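Local coordinates for chitinase (Jonesia denitrificans, PDB 5VG0), which probably degrades chitin, this chain being the lytic polysaccharide monooxygenase domain that binds a copper ion within a larger multidomain enzyme, at residues Cys23-Ile26 / Ser27-Gln31; Asp112-Thr115 / Gly116-Ile120. All coordinates share one frame; numbering follows the deposited sequence. Where two conformers were deposited one is given.

Contact 1: Cys23-Ile26 / Ser27-Gln31; sequences CGQI and SYEPQ
The Gln25 side chain, in one of its two conformers, folds across to Glu29. Its amide NE2 lies 2.9 Å from Glu29 OE2 in a fairly straight hydrogen bond (161° at the hydrogen). The bond runs close to the amide plane but reaches the oxygen on its anti side, tilted out of the carboxylate plane; the amide and carboxylate planes stand almost perpendicular. Glu29 holds CG between its backbone N and carbonyl carbon (chi1 52°) and extends beyond, sending OE1 to the hydroxyl of Ser32. With an alanine in place of Glu29, the Gln25 amide would probably lose its carboxylate mate and be freer to turn, and Ser32 would lose its bond to OE1. Three overlapping beta-turns, each closed by a backbone bond from residue i+3 to i, wind the chain here, the last from Glu29 N to Ile26 O at 3.1 Å. A water bridges Cys23 N and Ser27 OG. The buried Ile26 brings CD1 to 3.6 Å from Glu29 O. Cys23 is disulfide-bonded to Cys14 of helix 10-15, while Ile26 and Pro30 pack on Gln11 of that helix and Pro30 also meets Trp3 of strand 2-6.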
loop_
_atom_site.group_PDB
_atom_site.type_symbol
_atom_site.label_atom_id
_atom_site.label_comp_id
_atom_site.label_asym_id
_atom_site.label_seq_id
_atom_site.Cartn_x
_atom_site.Cartn_y
_atom_site.Cartn_z
ATOM N N CYS A 23 3.038 -4.648 16.196
ATOM C CA CYS A 23 3.070 -5.239 14.869
ATOM C C CYS A 23 4.284 -6.114 14.631
ATOM O O CYS A 23 4.345 -6.771 13.595
ATOM C CB CYS A 23 3.060 -4.154 13.795
ATOM S SG CYS A 23 1.692 -3.017 13.923
ATOM N N GLY A 24 5.252 -6.129 15.538
ATOM C CA GLY A 24 6.458 -6.878 15.299
ATOM C C GLY A 24 7.415 -6.201 14.339
ATOM O O GLY A 24 7.530 -4.970 14.310
ATOM N N GLN A 25 8.077 -7.021 13.526
ATOM C CA GLN A 25 9.207 -6.524 12.755
ATOM C C GLN A 25 8.809 -5.442 11.759
ATOM O O GLN A 25 9.617 -4.550 11.482
ATOM C CB GLN A 25 9.915 -7.676 12.049
ATOM C CG GLN A 25 11.155 -7.257 11.273
ATOM C CD GLN A 25 12.206 -6.569 12.128
ATOM O OE1 GLN A 25 12.296 -6.793 13.333
ATOM N NE2 GLN A 25 13.015 -5.728 11.496
ATOM N N ILE A 26 7.588 -5.480 11.228
ATOM C CA ILE A 26 7.195 -4.491 10.226
ATOM C C ILE A 26 7.322 -3.071 10.744
ATOM O O ILE A 26 7.561 -2.144 9.969
ATOM C CB ILE A 26 5.775 -4.777 9.692
ATOM C CG1 ILE A 26 5.430 -3.853 8.517
ATOM C CG2 ILE A 26 4.724 -4.623 10.764
ATOM C CD1 ILE A 26 6.303 -4.075 7.301
ATOM N N SER A 27 7.152 -2.866 12.048
ATOM C CA SER A 27 7.213 -1.520 12.590
ATOM C C SER A 27 8.566 -0.881 12.383
ATOM O O SER A 27 8.659 0.345 12.389
ATOM C CB SER A 27 6.929 -1.567 14.076
ATOM O OG SER A 27 5.615 -2.042 14.252
ATOM N N TYR A 28 9.610 -1.682 12.207
ATOM C CA TYR A 28 10.959 -1.186 12.017
ATOM C C TYR A 28 11.352 -1.051 10.561
ATOM O O TYR A 28 12.407 -0.476 10.280
ATOM C CB TYR A 28 11.948 -2.100 12.741
ATOM C CG TYR A 28 11.672 -2.150 14.226
ATOM C CD1 TYR A 28 12.123 -1.149 15.066
ATOM C CD2 TYR A 28 10.902 -3.163 14.777
ATOM C CE1 TYR A 28 11.853 -1.176 16.420
ATOM C CE2 TYR A 28 10.629 -3.195 16.122
ATOM C CZ TYR A 28 11.105 -2.197 16.936
ATOM O OH TYR A 28 10.846 -2.211 18.292
ATOM N N GLU A 29 10.557 -1.574 9.629
ATOM C CA GLU A 29 10.907 -1.525 8.213
ATOM C C GLU A 29 9.644 -1.538 7.360
ATOM O O GLU A 29 9.389 -2.471 6.585
ATOM C CB GLU A 29 11.866 -2.644 7.835
ATOM C CG GLU A 29 11.438 -4.010 8.228
ATOM C CD GLU A 29 12.459 -5.037 7.776
ATOM O OE1 GLU A 29 12.936 -4.953 6.618
ATOM O OE2 GLU A 29 12.817 -5.904 8.584
ATOM N N PRO A 30 8.847 -0.476 7.442
ATOM C CA PRO A 30 7.605 -0.422 6.670
ATOM C C PRO A 30 7.814 -0.485 5.176
ATOM O O PRO A 30 6.874 -0.842 4.464
ATOM C CB PRO A 30 6.996 0.918 7.095
ATOM C CG PRO A 30 8.161 1.736 7.551
ATOM C CD PRO A 30 9.058 0.754 8.221
ATOM N N GLN A 31 9.015 -0.157 4.699
ATOM C CA GLN A 31 9.345 -0.108 3.288
ATOM C C GLN A 31 9.525 -1.486 2.666
ATOM O O GLN A 31 9.713 -1.561 1.452
ATOM C CB GLN A 31 10.637 0.702 3.096
ATOM C CG GLN A 31 11.927 0.060 3.647
ATOM C CD GLN A 31 12.220 0.362 5.112
ATOM O OE1 GLN A 31 11.365 0.813 5.862
ATOM N NE2 GLN A 31 13.449 0.095 5.515
HETATM O O HOH W 1 4.556 -2.242 16.775
#

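Contact 2: Asp112-Thr115 / Gly116-Ile120; sequences DLPT and GEHTI
His118 NE2 donates to Thr115 O over 2.8 Å, a nearly straight bond (164° at the hydrogen) that closes the turn leading into strand 118-126. The acceptor lies in the plane of the imidazole, at its edge, whereas the donor stands well above the carbonyl plane of Thr115. Pro114 covers one face of the ring: its CG sits 3.7 Å from the centroid of the His118 imidazole and 15° off the normal, a CH-pi contact displaced toward the rim. His118 sets its ring there with CG beside the backbone N and anti to the carbonyl carbon (chi1 -59°). Between these residues Gly116 has backbone angles at which a beta carbon would collide with Thr115 O. Deeper in, Leu113 CD1 meets Ile120 CD1 at 4.2 Å, joining the loop to the buried side of the strand. Leu113, Pro114 and His118 also rest on Val87 of strand 80-87. The other ring nitrogen, ND1, is hydrogen-bonded to Asp88 OD2, and OD1 of that carboxylate takes the backbone N of Thr119. Bonded at both nitrogens, the ring is held in its rotation, and with a carbonyl at NE2 and a carboxylate at ND1 it would probably tend toward the doubly protonated, positively charged form.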
loop_
_atom_site.group_PDB
_atom_site.type_symbol
_atom_site.label_atom_id
_atom_site.label_comp_id
_atom_site.label_asym_id
_atom_site.label_seq_id
_atom_site.Cartn_x
_atom_site.Cartn_y
_atom_site.Cartn_z
ATOM N N ASP A 112 -13.328 8.378 -8.031
ATOM C CA ASP A 112 -14.467 7.464 -8.124
ATOM C C ASP A 112 -14.337 6.312 -7.134
ATOM O O ASP A 112 -14.706 5.176 -7.432
ATOM C CB ASP A 112 -14.667 6.950 -9.557
ATOM C CG ASP A 112 -15.939 6.167 -9.740
ATOM O OD1 ASP A 112 -16.943 6.457 -9.067
ATOM O OD2 ASP A 112 -15.940 5.269 -10.596
ATOM N N LEU A 113 -13.858 6.607 -5.932
ATOM C CA LEU A 113 -13.856 5.592 -4.884
ATOM C C LEU A 113 -15.263 5.438 -4.306
ATOM O O LEU A 113 -15.950 6.432 -4.079
ATOM C CB LEU A 113 -12.897 5.976 -3.770
ATOM C CG LEU A 113 -11.428 6.018 -4.174
ATOM C CD1 LEU A 113 -10.590 6.588 -3.057
ATOM C CD2 LEU A 113 -10.913 4.662 -4.561
ATOM N N PRO A 114 -15.709 4.209 -4.068
ATOM C CA PRO A 114 -17.052 4.004 -3.524
ATOM C C PRO A 114 -17.134 4.487 -2.089
ATOM O O PRO A 114 -16.173 4.404 -1.324
ATOM C CB PRO A 114 -17.231 2.488 -3.612
ATOM C CG PRO A 114 -15.832 1.955 -3.502
ATOM C CD PRO A 114 -14.974 2.943 -4.229
ATOM N N THR A 115 -18.311 4.973 -1.711
ATOM C CA THR A 115 -18.486 5.455 -0.348
ATOM C C THR A 115 -18.546 4.290 0.635
ATOM O O THR A 115 -18.835 3.148 0.270
ATOM C CB THR A 115 -19.729 6.348 -0.206
ATOM O OG1 THR A 115 -20.911 5.606 -0.511
ATOM C CG2 THR A 115 -19.648 7.567 -1.120
ATOM N N GLY A 116 -18.284 4.606 1.898
ATOM C CA GLY A 116 -18.290 3.617 2.958
ATOM C C GLY A 116 -16.898 3.125 3.288
ATOM O O GLY A 116 -15.885 3.701 2.907
ATOM N N GLU A 117 -16.860 2.027 4.021
ATOM C CA GLU A 117 -15.614 1.438 4.498
ATOM C C GLU A 117 -15.039 0.519 3.429
ATOM O O GLU A 117 -15.724 -0.388 2.951
ATOM C CB GLU A 117 -15.881 0.620 5.759
ATOM C CG GLU A 117 -16.485 1.409 6.899
ATOM C CD GLU A 117 -16.987 0.516 8.015
ATOM O OE1 GLU A 117 -16.301 -0.477 8.336
ATOM O OE2 GLU A 117 -18.074 0.797 8.555
ATOM N N HIS A 118 -13.773 0.734 3.079
ATOM C CA HIS A 118 -13.101 -0.067 2.064
ATOM C C HIS A 118 -11.638 -0.218 2.419
ATOM O O HIS A 118 -11.085 0.544 3.207
ATOM C CB HIS A 118 -13.217 0.585 0.681
ATOM C CG HIS A 118 -14.630 0.755 0.284
ATOM N ND1 HIS A 118 -15.375 -0.289 -0.213
ATOM C CD2 HIS A 118 -15.468 1.810 0.385
ATOM C CE1 HIS A 118 -16.610 0.122 -0.421
ATOM N NE2 HIS A 118 -16.697 1.389 -0.053
ATOM N N THR A 119 -11.016 -1.201 1.800
ATOM C CA THR A 119 -9.572 -1.374 1.885
ATOM C C THR A 119 -8.991 -1.216 0.488
ATOM O O THR A 119 -9.388 -1.936 -0.435
ATOM C CB THR A 119 -9.186 -2.721 2.488
ATOM O OG1 THR A 119 -9.727 -2.792 3.819
ATOM C CG2 THR A 119 -7.676 -2.878 2.566
ATOM N N ILE A 120 -8.088 -0.266 0.334
ATOM C CA ILE A 120 -7.362 -0.073 -0.917
ATOM C C ILE A 120 -6.068 -0.861 -0.826
ATOM O O ILE A 120 -5.339 -0.729 0.158
ATOM C CB ILE A 120 -7.048 1.415 -1.144
ATOM C CG1 ILE A 120 -8.324 2.249 -1.163
ATOM C CG2 ILE A 120 -6.247 1.605 -2.428
ATOM C CD1 ILE A 120 -8.089 3.726 -1.183
#

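In the fold
Both contacts are local turns of one monooxygenase domain, on opposite sides of its centre; their centres lie 26 Å apart and their nearest atoms about 13 Å. Contact 1 belongs to the long loop between helix 10-15 and strand 34-36, on the copper side. The side chain of Glu29 is about 6 Å from that of His1 and about 10 Å from the copper and the bound peroxide, so it lies near the site without entering it. The same loop reaches the site through Gln31, whose side chain touches the copper ligand His1 and whose backbone pairs with Gly2. Contact 2, far from the copper, joins strand 105-110 of the three-stranded sheet to strand 118-126 of the mixed sheet.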